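Local coordinates for nucleotidyltransferase-like protein (Exiguobacterium sibiricum, PDB 3C18) that is of unknown function but resembles nucleotidyltransferases, and probably joins a nucleotidyl-transfer domain to a helical substrate-binding domain and a helix-turn-helix domain, at residues A5-T8 against I9-E12; K27-P30 against R31-L34; N101-L104 against T105-K109; L201-R204 against I205-A208; Q274-K277 against G278-V281. All blocks are in the same frame, centred on the assembly; numbering follows the deposited sequence.

Contact 1 (A5-T8 against I9-E12); sequences ATRT and IYSE
The carbonyl oxygen of Arg7 is gripped twice by Ser11, one turn further along the helix. The backbone donates in the usual helical way, with Ser11 N 3.1 Å from Arg7 O, and the hydroxyl donates as well, Ser11 OG lying 2.9 Å from Arg7 O. The two donors come from opposite faces of the carbonyl plane, evidence that the hydroxyl adds to the main-chain bond instead of displacing it. The carbonyl oxygen of Thr6 is also shared. Tyr10 N meets it nearly head-on (C=O...N angle 164°), whereas Ile9 N reaches Thr6 O at 2.7 Å from above the carbonyl plane, a bond of 3-10 span. A water continues the irregularity, accepting from Glu12 N at 2.8 Å and donating to Thr8 O, and the helix is kinked here. Tyr10 CG stands between its own backbone N and carbonyl carbon (chi1 82°), which swings the ring back along the preceding turn: Tyr10 CE2 comes to 3.5 Å from Arg7 CA, and Thr6 OG1 lies in the ring plane, 3.3 Å from Tyr10 CD2. Glu3 takes a hydrogen bond from Tyr10 OH and a salt bridge from Arg7, while Thr6 OG1 bonds to Met2 O. On the sheet side of helix 2-15, Ile9 touches Val65 and Leu67 of strand 63-71 and Tyr58 of strand 53-60.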
loop_
_atom_site.group_PDB
_atom_site.type_symbol
_atom_site.label_atom_id
_atom_site.label_comp_id
_atom_site.label_asym_id
_atom_site.label_seq_id
_atom_site.Cartn_x
_atom_site.Cartn_y
_atom_site.Cartn_z
ATOM N N ALA A 5 28.832 -17.671 15.677
ATOM C CA ALA A 5 27.668 -18.580 15.846
ATOM C C ALA A 5 26.892 -18.823 14.547
ATOM O O ALA A 5 26.087 -19.761 14.452
ATOM C CB ALA A 5 26.719 -18.061 16.920
ATOM N N THR A 6 27.144 -17.984 13.547
ATOM C CA THR A 6 26.423 -18.091 12.249
ATOM C C THR A 6 27.354 -18.319 11.055
ATOM O O THR A 6 26.930 -18.338 9.890
ATOM C CB THR A 6 25.577 -16.829 11.942
ATOM O OG1 THR A 6 26.437 -15.708 11.749
ATOM C CG2 THR A 6 24.608 -16.520 13.061
ATOM N N ARG A 7 28.629 -18.505 11.361
ATOM C CA ARG A 7 29.656 -18.588 10.323
ATOM C C ARG A 7 29.346 -19.633 9.267
ATOM O O ARG A 7 29.588 -19.431 8.074
ATOM C CB ARG A 7 31.033 -18.869 10.936
ATOM C CG ARG A 7 32.189 -18.664 9.980
ATOM C CD ARG A 7 33.501 -18.912 10.688
ATOM N NE ARG A 7 33.712 -17.972 11.783
ATOM C CZ ARG A 7 34.654 -18.105 12.711
ATOM N NH1 ARG A 7 35.465 -19.148 12.688
ATOM N NH2 ARG A 7 34.779 -17.205 13.666
ATOM N N THR A 8 28.798 -20.745 9.720
ATOM C CA THR A 8 28.505 -21.878 8.837
ATOM C C THR A 8 27.385 -21.522 7.875
ATOM O O THR A 8 27.219 -22.140 6.814
ATOM C CB THR A 8 28.127 -23.134 9.649
ATOM O OG1 THR A 8 29.269 -23.585 10.386
ATOM C CG2 THR A 8 27.648 -24.246 8.740
ATOM N N ILE A 9 26.625 -20.508 8.247
ATOM C CA ILE A 9 25.498 -20.065 7.420
ATOM C C ILE A 9 25.897 -18.918 6.489
ATOM O O ILE A 9 25.599 -18.945 5.316
ATOM C CB ILE A 9 24.267 -19.631 8.266
ATOM C CG1 ILE A 9 23.732 -20.814 9.079
ATOM C CG2 ILE A 9 23.152 -19.053 7.347
ATOM C CD1 ILE A 9 22.475 -20.535 9.886
ATOM N N TYR A 10 26.593 -17.915 7.003
ATOM C CA TYR A 10 26.816 -16.700 6.200
ATOM C C TYR A 10 28.023 -16.799 5.298
ATOM O O TYR A 10 28.134 -16.093 4.295
ATOM C CB TYR A 10 26.925 -15.464 7.097
ATOM C CG TYR A 10 28.276 -15.238 7.728
ATOM C CD1 TYR A 10 29.353 -14.830 6.960
ATOM C CD2 TYR A 10 28.464 -15.378 9.104
ATOM C CE1 TYR A 10 30.592 -14.605 7.531
ATOM C CE2 TYR A 10 29.716 -15.163 9.687
ATOM C CZ TYR A 10 30.766 -14.774 8.890
ATOM O OH TYR A 10 32.018 -14.528 9.424
ATOM N N SER A 11 28.918 -17.708 5.632
ATOM C CA SER A 11 30.230 -17.741 4.940
ATOM C C SER A 11 30.109 -17.841 3.433
ATOM O O SER A 11 30.827 -17.182 2.709
ATOM C CB SER A 11 31.164 -18.844 5.475
ATOM O OG SER A 11 31.833 -18.386 6.644
ATOM N N GLU A 12 29.159 -18.629 2.971
ATOM C CA GLU A 12 29.030 -18.888 1.529
ATOM C C GLU A 12 28.564 -17.583 0.827
ATOM O O GLU A 12 28.860 -17.341 -0.347
ATOM C CB GLU A 12 28.061 -20.059 1.276
HETATM O O HOH W 1 28.222 -21.001 4.171
#

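Contact 2 (K27-P30 against R31-L34); sequences KRQP and RDSL
Between Arg28 and Asp32 the chain doubles back through Arg31, whose left-handed backbone (phi 50°) returns the Asp32 carboxylate to the Arg28 backbone. Asp32 CG is anti to its backbone N (chi1 -165°), and both oxygens are then used twice. The guanidinium binds side-on and nearly coplanar, the planes 8° apart: Arg28 NE to Asp32 OD2 is 3.0 Å, and Arg28 NH2 reaches the syn lone pair of Asp32 OD1 at 2.9 Å. On its anti side OD2 also accepts from the main chain, Arg28 N to Asp32 OD2 being 2.9 Å. From above the carboxylate plane Leu34 N donates to Asp32 OD1 at 3.1 Å, an Asx turn. Leu34 CD2 lies 3.7 Å above one face of the Arg28 guanidinium, offset toward its rim. A water joins Gln29 OE1 to Ser33 N. With an asparagine in place of Asp32 the Arg28 guanidinium would probably lose its balancing charge and one of its two acceptors, and be freer to turn. The loop follows strand 19-26 and precedes strand 40-46; Arg28 and Leu34 rest on His89 of helix 85-93, Ser33 O and Leu34 O bond to Arg86 and Trp90, and Arg31 makes a salt bridge to Asp261 of the second subunit.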
loop_
_atom_site.group_PDB
_atom_site.type_symbol
_atom_site.label_atom_id
_atom_site.label_comp_id
_atom_site.label_asym_id
_atom_site.label_seq_id
_atom_site.Cartn_x
_atom_site.Cartn_y
_atom_site.Cartn_z
ATOM N N LYS A 27 17.923 -11.052 18.909
ATOM C CA LYS A 27 16.638 -10.817 19.557
ATOM C C LYS A 27 16.832 -10.080 20.872
ATOM O O LYS A 27 17.837 -10.247 21.558
ATOM C CB LYS A 27 15.887 -12.117 19.806
ATOM C CG LYS A 27 16.534 -13.020 20.816
ATOM C CD LYS A 27 15.618 -14.164 21.123
ATOM C CE LYS A 27 16.251 -15.130 22.092
ATOM N NZ LYS A 27 15.232 -16.132 22.442
ATOM N N ARG A 28 15.863 -9.236 21.192
ATOM C CA ARG A 28 15.932 -8.386 22.395
ATOM C C ARG A 28 15.079 -8.967 23.508
ATOM O O ARG A 28 15.139 -8.573 24.677
ATOM C CB ARG A 28 15.448 -6.979 22.056
ATOM C CG ARG A 28 16.277 -6.301 20.964
ATOM C CD ARG A 28 15.537 -5.118 20.390
ATOM N NE ARG A 28 14.212 -5.511 19.954
ATOM C CZ ARG A 28 13.289 -4.678 19.500
ATOM N NH1 ARG A 28 13.548 -3.384 19.428
ATOM N NH2 ARG A 28 12.106 -5.151 19.119
ATOM N N GLN A 29 14.293 -9.939 23.108
ATOM C CA GLN A 29 13.320 -10.554 23.986
ATOM C C GLN A 29 12.819 -11.808 23.317
ATOM O O GLN A 29 13.071 -12.025 22.116
ATOM C CB GLN A 29 12.130 -9.609 24.201
ATOM C CG GLN A 29 11.552 -9.089 22.877
ATOM C CD GLN A 29 10.107 -8.657 22.979
ATOM O OE1 GLN A 29 9.288 -8.951 22.100
ATOM N NE2 GLN A 29 9.779 -7.977 24.059
ATOM N N PRO A 30 12.119 -12.655 24.076
ATOM C CA PRO A 30 11.543 -13.804 23.389
ATOM C C PRO A 30 10.466 -13.371 22.406
ATOM O O PRO A 30 9.777 -12.364 22.598
ATOM C CB PRO A 30 10.973 -14.644 24.531
ATOM C CG PRO A 30 11.858 -14.307 25.685
ATOM C CD PRO A 30 12.109 -12.830 25.538
ATOM N N ARG A 31 10.381 -14.133 21.329
ATOM C CA ARG A 31 9.416 -13.893 20.267
ATOM C C ARG A 31 9.465 -12.428 19.818
ATOM O O ARG A 31 8.458 -11.744 19.766
ATOM C CB ARG A 31 8.016 -14.281 20.731
ATOM C CG ARG A 31 7.917 -15.700 21.241
ATOM C CD ARG A 31 6.473 -16.153 21.339
ATOM N NE ARG A 31 5.855 -16.175 20.021
ATOM C CZ ARG A 31 5.140 -15.174 19.520
ATOM N NH1 ARG A 31 4.929 -14.077 20.239
ATOM N NH2 ARG A 31 4.629 -15.278 18.303
ATOM N N ASP A 32 10.668 -11.976 19.522
ATOM C CA ASP A 32 10.925 -10.627 19.032
ATOM C C ASP A 32 10.551 -10.539 17.563
ATOM O O ASP A 32 11.050 -11.282 16.731
ATOM C CB ASP A 32 12.400 -10.290 19.210
ATOM C CG ASP A 32 12.688 -8.817 19.072
ATOM O OD1 ASP A 32 11.763 -8.058 18.767
ATOM O OD2 ASP A 32 13.853 -8.417 19.276
ATOM N N SER A 33 9.631 -9.639 17.259
ATOM C CA SER A 33 9.176 -9.431 15.869
ATOM C C SER A 33 10.326 -8.888 15.022
ATOM O O SER A 33 10.368 -9.067 13.812
ATOM C CB SER A 33 8.030 -8.432 15.825
ATOM O OG SER A 33 8.443 -7.212 16.425
ATOM N N LEU A 34 11.263 -8.251 15.692
ATOM C CA LEU A 34 12.424 -7.639 15.031
ATOM C C LEU A 34 13.271 -8.679 14.302
ATOM O O LEU A 34 13.942 -8.392 13.286
ATOM C CB LEU A 34 13.327 -6.923 16.056
ATOM C CG LEU A 34 14.515 -6.160 15.445
ATOM C CD1 LEU A 34 14.005 -4.894 14.712
ATOM C CD2 LEU A 34 15.585 -5.800 16.474
HETATM O O HOH W 2 12.377 -16.539 20.884
HETATM O O HOH W 3 7.845 -8.370 19.425
#

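Contact 3 (N101-L104 against T105-K109); sequences NDYL and TDLKK
Tyr103 and Leu107 both carry CG anti to the backbone N, with chi1 169° and -175°, and this shared choice lays the two side chains next to each other, pointing the same way. The contact is made by one branch of the leucine: Leu107 CD2 is 3.7 Å from Tyr103 CZ and 3.4 Å from Tyr103 OH, so it meets the hydroxyl end of the ring at an oblique approach. Leu104 turns its CG the other way, anti to its carbonyl carbon, and only grazes the same methyl, with Leu104 CD2 4.4 Å from Leu107 CD2. Three i to i-4 backbone bonds run beneath. Asp106 N donates to Asp102 O at 2.9 Å in a nearly straight bond (N-H...O 163°), followed by Leu107 N to Tyr103 O, more bent, and by Lys108 N to Leu104 O at 3.1 Å. Asp102 is the N-cap residue, but its carboxylate makes no capping bond; it lies 5.2 Å from that of Asp106, measured from Asp102 OD2 to Asp106 OD1, a like-charge pair that the nearby helix N-terminus would probably ease. Glu99 serves this turn instead, bonding to Leu104 N and Thr105 OG1. The Lys108 chain is bent and passes Leu104 O, with CD 3.6 Å away, before NZ bonds to Val91 O and Gly94 O. Helix 103-110 lies against the mixed sheet through Leu104, which touches Ile23, Ile45 and Ile96 of three strands, while Leu107 meets Leu75 and Leu79 of helix 72-81.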
loop_
_atom_site.group_PDB
_atom_site.type_symbol
_atom_site.label_atom_id
_atom_site.label_comp_id
_atom_site.label_asym_id
_atom_site.label_seq_id
_atom_site.Cartn_x
_atom_site.Cartn_y
_atom_site.Cartn_z
ATOM N N ASN A 101 33.586 -2.777 0.062
ATOM C CA ASN A 101 33.563 -1.378 -0.370
ATOM C C ASN A 101 32.946 -0.461 0.682
ATOM O O ASN A 101 32.319 0.546 0.363
ATOM C CB ASN A 101 32.796 -1.257 -1.693
ATOM C CG ASN A 101 33.440 -2.060 -2.815
ATOM O OD1 ASN A 101 34.672 -2.134 -2.913
ATOM N ND2 ASN A 101 32.607 -2.672 -3.667
ATOM N N ASP A 102 33.121 -0.856 1.935
ATOM C CA ASP A 102 32.661 -0.072 3.078
ATOM C C ASP A 102 31.166 0.227 2.951
ATOM O O ASP A 102 30.643 1.174 3.522
ATOM C CB ASP A 102 33.440 1.232 3.158
ATOM C CG ASP A 102 34.881 1.022 3.598
ATOM O OD1 ASP A 102 35.128 0.117 4.437
ATOM O OD2 ASP A 102 35.768 1.770 3.110
ATOM N N TYR A 103 30.493 -0.610 2.185
ATOM C CA TYR A 103 29.071 -0.415 1.925
ATOM C C TYR A 103 28.232 -0.181 3.198
ATOM O O TYR A 103 27.430 0.763 3.280
ATOM C CB TYR A 103 28.514 -1.564 1.089
ATOM C CG TYR A 103 27.010 -1.538 1.032
ATOM C CD1 TYR A 103 26.352 -0.698 0.143
ATOM C CD2 TYR A 103 26.246 -2.328 1.885
ATOM C CE1 TYR A 103 24.987 -0.643 0.096
ATOM C CE2 TYR A 103 24.885 -2.274 1.857
ATOM C CZ TYR A 103 24.248 -1.427 0.951
ATOM O OH TYR A 103 22.864 -1.361 0.888
ATOM N N LEU A 104 28.433 -1.019 4.196
ATOM C CA LEU A 104 27.603 -0.958 5.412
ATOM C C LEU A 104 28.088 0.125 6.361
ATOM O O LEU A 104 27.298 0.719 7.071
ATOM C CB LEU A 104 27.524 -2.289 6.140
ATOM C CG LEU A 104 26.617 -3.313 5.490
ATOM C CD1 LEU A 104 26.758 -4.661 6.196
ATOM C CD2 LEU A 104 25.158 -2.826 5.508
ATOM N N THR A 105 29.388 0.380 6.365
ATOM C CA THR A 105 29.945 1.411 7.255
ATOM C C THR A 105 29.448 2.781 6.807
ATOM O O THR A 105 29.058 3.624 7.616
ATOM C CB THR A 105 31.502 1.373 7.314
ATOM O OG1 THR A 105 31.914 0.221 8.067
ATOM C CG2 THR A 105 32.053 2.641 7.983
ATOM N N ASP A 106 29.416 2.963 5.495
ATOM C CA ASP A 106 28.967 4.217 4.899
ATOM C C ASP A 106 27.472 4.362 5.081
ATOM O O ASP A 106 26.970 5.457 5.278
ATOM C CB ASP A 106 29.226 4.248 3.390
ATOM C CG ASP A 106 30.684 4.393 3.045
ATOM O OD1 ASP A 106 31.518 4.554 3.975
ATOM O OD2 ASP A 106 30.985 4.353 1.826
ATOM N N LEU A 107 26.770 3.239 4.973
ATOM C CA LEU A 107 25.292 3.230 5.030
ATOM C C LEU A 107 24.824 3.694 6.416
ATOM O O LEU A 107 23.879 4.481 6.558
ATOM C CB LEU A 107 24.733 1.841 4.660
ATOM C CG LEU A 107 23.213 1.711 4.560
ATOM C CD1 LEU A 107 22.656 2.937 3.949
ATOM C CD2 LEU A 107 22.787 0.505 3.755
ATOM N N LYS A 108 25.526 3.214 7.431
ATOM C CA LYS A 108 25.220 3.549 8.833
ATOM C C LYS A 108 25.318 5.065 9.074
ATOM O O LYS A 108 24.523 5.667 9.826
ATOM C CB LYS A 108 26.165 2.802 9.800
ATOM C CG LYS A 108 25.573 1.522 10.405
ATOM C CD LYS A 108 26.632 0.459 10.590
ATOM C CE LYS A 108 26.464 -0.344 11.855
ATOM N NZ LYS A 108 25.101 -0.767 12.218
ATOM N N LYS A 109 26.310 5.660 8.407
ATOM C CA LYS A 109 26.577 7.107 8.483
ATOM C C LYS A 109 25.496 7.876 7.758
ATOM O O LYS A 109 24.939 8.844 8.275
ATOM C CB LYS A 109 27.947 7.463 7.893
ATOM C CG LYS A 109 29.099 7.103 8.809
ATOM C CD LYS A 109 30.442 7.015 8.068
ATOM C CE LYS A 109 31.540 6.430 8.978
ATOM N NZ LYS A 109 32.826 6.174 8.259
#

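Contact 4 (L201-R204 against I205-A208); sequences LEQR and IHLA
Leu201 and Ile205 are a turn apart, and the end methyl of Ile205, CD1, meets the branch carbon of Leu201, CG, at 3.8 Å, the two side chains crossing obliquely. Ile205 also folds close over the preceding carbonyl, its CG1 only 3.1 Å from Leu201 O, which makes this a tight spot. On another side of the helix Gln203 has CG anti to the backbone N (chi1 -173°), followed by a bend at chi2 that carries the amide toward Leu207. There Gln203 NE2 lies 3.6 Å from Leu207 CG and equally near Leu207 CD2, and approaches the edge of the His206 ring in its plane, 3.8 Å from His206 CD2. These are contacts with carbon, and none is a hydrogen bond. An alanine in place of Leu207 would remove the branch under the Gln203 amide, which is likely to be left freer to turn. Beneath the side chains run four successive i to i-4 bonds, from Ile205 N to Leu201 O (3.1 Å) through Ala208 N to Arg204 O (3.0 Å). At the start of the helix Thr200 OG1 accepts from Gln203 N, as an N-cap does. Arg204 packs on Leu196 of the second subunit. Leu201 rests on Tyr146 and Tyr150 of helix 146-167, and Ala208 on Val153. Leu201, Ile205 and Ala208 are thus buried and apolar, while buried Arg204 has a polar partner in Glu199 O, bonded by NH2. The Gln203 amide has only carbon neighbours within this contact, whose directional bonds are the four of the main chain.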
loop_
_atom_site.group_PDB
_atom_site.type_symbol
_atom_site.label_atom_id
_atom_site.label_comp_id
_atom_site.label_asym_id
_atom_site.label_seq_id
_atom_site.Cartn_x
_atom_site.Cartn_y
_atom_site.Cartn_z
ATOM N N LEU A 201 -22.063 11.784 15.625
ATOM C CA LEU A 201 -21.140 11.223 14.652
ATOM C C LEU A 201 -20.989 12.203 13.493
ATOM O O LEU A 201 -19.871 12.538 13.042
ATOM C CB LEU A 201 -21.632 9.830 14.186
ATOM C CG LEU A 201 -20.736 9.170 13.145
ATOM C CD1 LEU A 201 -19.338 8.941 13.709
ATOM C CD2 LEU A 201 -21.345 7.873 12.628
ATOM N N GLU A 202 -22.128 12.681 13.015
ATOM C CA GLU A 202 -22.161 13.555 11.849
ATOM C C GLU A 202 -21.384 14.827 12.130
ATOM O O GLU A 202 -20.583 15.280 11.325
ATOM C CB GLU A 202 -23.606 13.926 11.443
ATOM C CG GLU A 202 -24.420 12.769 10.942
ATOM C CD GLU A 202 -25.202 12.055 12.065
ATOM O OE1 GLU A 202 -24.818 12.196 13.236
ATOM O OE2 GLU A 202 -26.188 11.340 11.774
ATOM N N GLN A 203 -21.656 15.415 13.282
ATOM C CA GLN A 203 -21.045 16.678 13.621
ATOM C C GLN A 203 -19.543 16.523 13.778
ATOM O O GLN A 203 -18.777 17.342 13.265
ATOM C CB GLN A 203 -21.661 17.269 14.879
ATOM C CG GLN A 203 -21.169 18.658 15.159
ATOM C CD GLN A 203 -21.647 19.664 14.129
ATOM O OE1 GLN A 203 -22.837 19.738 13.832
ATOM N NE2 GLN A 203 -20.725 20.459 13.590
ATOM N N ARG A 204 -19.109 15.465 14.445
ATOM C CA ARG A 204 -17.653 15.342 14.707
ATOM C C ARG A 204 -16.903 15.145 13.376
ATOM O O ARG A 204 -15.820 15.682 13.169
ATOM C CB ARG A 204 -17.329 14.262 15.715
ATOM C CG ARG A 204 -17.562 12.882 15.173
ATOM C CD ARG A 204 -17.254 11.826 16.227
ATOM N NE ARG A 204 -18.124 11.953 17.377
ATOM C CZ ARG A 204 -18.003 11.216 18.455
ATOM N NH1 ARG A 204 -17.037 10.321 18.527
ATOM N NH2 ARG A 204 -18.835 11.382 19.464
ATOM N N ILE A 205 -17.511 14.405 12.469
ATOM C CA ILE A 205 -16.903 14.185 11.150
ATOM C C ILE A 205 -16.856 15.479 10.373
ATOM O O ILE A 205 -15.914 15.785 9.673
ATOM C CB ILE A 205 -17.699 13.117 10.287
ATOM C CG1 ILE A 205 -17.678 11.739 10.939
ATOM C CG2 ILE A 205 -17.148 13.025 8.888
ATOM C CD1 ILE A 205 -18.696 10.784 10.331
ATOM N N HIS A 206 -17.922 16.239 10.467
ATOM C CA HIS A 206 -18.041 17.490 9.719
ATOM C C HIS A 206 -16.990 18.493 10.209
ATOM O O HIS A 206 -16.361 19.216 9.435
ATOM C CB HIS A 206 -19.430 18.088 9.948
ATOM C CG HIS A 206 -19.603 19.456 9.371
ATOM N ND1 HIS A 206 -19.654 19.686 8.007
ATOM C CD2 HIS A 206 -19.765 20.657 9.970
ATOM C CE1 HIS A 206 -19.824 20.975 7.795
ATOM N NE2 HIS A 206 -19.888 21.586 8.969
ATOM N N LEU A 207 -16.846 18.548 11.527
ATOM C CA LEU A 207 -15.849 19.439 12.151
ATOM C C LEU A 207 -14.406 19.033 11.774
ATOM O O LEU A 207 -13.533 19.870 11.501
ATOM C CB LEU A 207 -16.012 19.409 13.656
ATOM C CG LEU A 207 -17.204 20.169 14.215
ATOM C CD1 LEU A 207 -17.067 20.167 15.731
ATOM C CD2 LEU A 207 -17.257 21.592 13.668
ATOM N N ALA A 208 -14.187 17.725 11.699
ATOM C CA ALA A 208 -12.882 17.198 11.294
ATOM C C ALA A 208 -12.633 17.522 9.846
ATOM O O ALA A 208 -11.515 17.829 9.465
ATOM C CB ALA A 208 -12.780 15.695 11.555
#

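Contact 5 (Q274-K277 against G278-V281); sequences QRTK and GLGV
Arg275 NH1 donates to Leu279 O at 2.8 Å, reaching across the loop from the strand that enters it. The oxygen lies in the guanidinium plane, at its edge, and the bond is fairly straight (N-H...O 155°). Arg275 CG anti to the backbone N and a bend at chi3 carry the group there, laying the aliphatic stem alongside the opposing chain, with Arg275 CG 3.3 Å from Leu279 O. Two main-chain bonds close the loop. Thr276 N to Val281 O measures 3.0 Å and is almost linear, at 169°; the same oxygen receives a CA-H...O contact from Arg275 CA at 3.5 Å. Leu279 N donates to Thr276 O at 3.0 Å from above the carbonyl plane, which closes a type II turn from Thr276 to Leu279. Gly278 takes its third position with phi 86°, where a side chain would run into Lys277 O. Packing is light: Thr276 and Leu279 point the same way, and Thr276 CG2 touches Leu279 CD1 at 3.6 Å. Thr276 OG1 and Val281 CG1 are further apart, at 4.1 Å. Val281 pairs with a strand of the second subunit, so the sheet continues across the interface. Beyond the loop Gln274 and Leu283 are hydrogen-bonded through their backbones. This is the tip of the beta hairpin formed by strands 269-275 and 281-288, consistent with the wing of a winged helix-turn-helix domain.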
loop_
_atom_site.group_PDB
_atom_site.type_symbol
_atom_site.label_atom_id
_atom_site.label_comp_id
_atom_site.label_asym_id
_atom_site.label_seq_id
_atom_site.Cartn_x
_atom_site.Cartn_y
_atom_site.Cartn_z
ATOM N N GLN A 274 -2.795 22.945 -26.022
ATOM C CA GLN A 274 -1.981 23.171 -27.206
ATOM C C GLN A 274 -2.408 22.303 -28.358
ATOM O O GLN A 274 -2.282 21.086 -28.312
ATOM C CB GLN A 274 -0.517 22.860 -26.902
ATOM C CG GLN A 274 0.153 23.823 -25.930
ATOM C CD GLN A 274 1.639 23.500 -25.707
ATOM O OE1 GLN A 274 2.201 22.596 -26.352
ATOM N NE2 GLN A 274 2.278 24.235 -24.790
ATOM N N ARG A 275 -2.899 22.918 -29.411
ATOM C CA ARG A 275 -3.405 22.147 -30.530
ATOM C C ARG A 275 -2.299 21.774 -31.468
ATOM O O ARG A 275 -1.498 22.600 -31.870
ATOM C CB ARG A 275 -4.517 22.877 -31.275
ATOM C CG ARG A 275 -5.194 21.983 -32.306
ATOM C CD ARG A 275 -6.429 22.617 -32.894
ATOM N NE ARG A 275 -6.109 23.888 -33.520
ATOM C CZ ARG A 275 -5.474 24.026 -34.675
ATOM N NH1 ARG A 275 -5.080 22.956 -35.348
ATOM N NH2 ARG A 275 -5.236 25.238 -35.163
ATOM N N THR A 276 -2.286 20.502 -31.823
ATOM C CA THR A 276 -1.257 19.963 -32.711
ATOM C C THR A 276 -1.483 20.539 -34.100
ATOM O O THR A 276 -2.589 20.533 -34.639
ATOM C CB THR A 276 -1.217 18.431 -32.670
ATOM O OG1 THR A 276 -0.959 18.027 -31.325
ATOM C CG2 THR A 276 -0.128 17.875 -33.568
ATOM N N LYS A 277 -0.421 21.093 -34.668
ATOM C CA LYS A 277 -0.530 21.671 -35.975
ATOM C C LYS A 277 -1.037 20.622 -36.957
ATOM O O LYS A 277 -0.533 19.526 -37.015
ATOM C CB LYS A 277 0.790 22.293 -36.439
ATOM C CG LYS A 277 1.078 23.576 -35.752
ATOM C CD LYS A 277 2.311 24.279 -36.349
ATOM C CE LYS A 277 2.449 25.622 -35.703
ATOM N NZ LYS A 277 3.670 26.338 -36.167
ATOM N N GLY A 278 -2.036 21.028 -37.742
ATOM C CA GLY A 278 -2.605 20.200 -38.781
ATOM C C GLY A 278 -3.692 19.280 -38.301
ATOM O O GLY A 278 -4.300 18.588 -39.085
ATOM N N LEU A 279 -3.911 19.290 -36.985
ATOM C CA LEU A 279 -4.842 18.358 -36.331
ATOM C C LEU A 279 -5.815 19.077 -35.449
ATOM O O LEU A 279 -5.635 20.227 -35.109
ATOM C CB LEU A 279 -4.100 17.340 -35.448
ATOM C CG LEU A 279 -3.075 16.411 -36.141
ATOM C CD1 LEU A 279 -2.351 15.498 -35.144
ATOM C CD2 LEU A 279 -3.776 15.558 -37.156
ATOM N N GLY A 280 -6.846 18.355 -35.045
ATOM C CA GLY A 280 -7.900 18.939 -34.215
ATOM C C GLY A 280 -7.673 18.709 -32.758
ATOM O O GLY A 280 -8.181 19.459 -31.892
ATOM N N VAL A 281 -6.853 17.705 -32.476
ATOM C CA VAL A 281 -6.493 17.355 -31.079
ATOM C C VAL A 281 -5.592 18.362 -30.407
ATOM O O VAL A 281 -4.650 18.898 -31.010
ATOM C CB VAL A 281 -5.896 15.941 -30.967
ATOM C CG1 VAL A 281 -4.439 15.934 -31.442
ATOM C CG2 VAL A 281 -6.007 15.397 -29.545
#

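Overall arrangement
Contacts 1 to 4 are partly buried; contact 5 lies at the surface, with no buried residue, closed mainly by hydrogen bonds. Contacts 1, 2 and 3 share the nucleotidyltransferase-like region, though none touches another: the nearest atoms of contacts 1 and 2 are about 10 Å apart. Contacts 1 and 3 lie on helices that pack on the same mixed sheet, one over strands 53-60 and 63-71, the other over 19-26, 40-46 and 95-99; each buries apolar residues against it, though contact 1 also buries Thr6 and Tyr10. Contact 2, a loop joining two of those strands, relies on a salt bridge. Contact 4 combines regular helical hydrogen bonds with a Leu-Ile contact. Contacts 2, 4 and 5 also meet the second subunit.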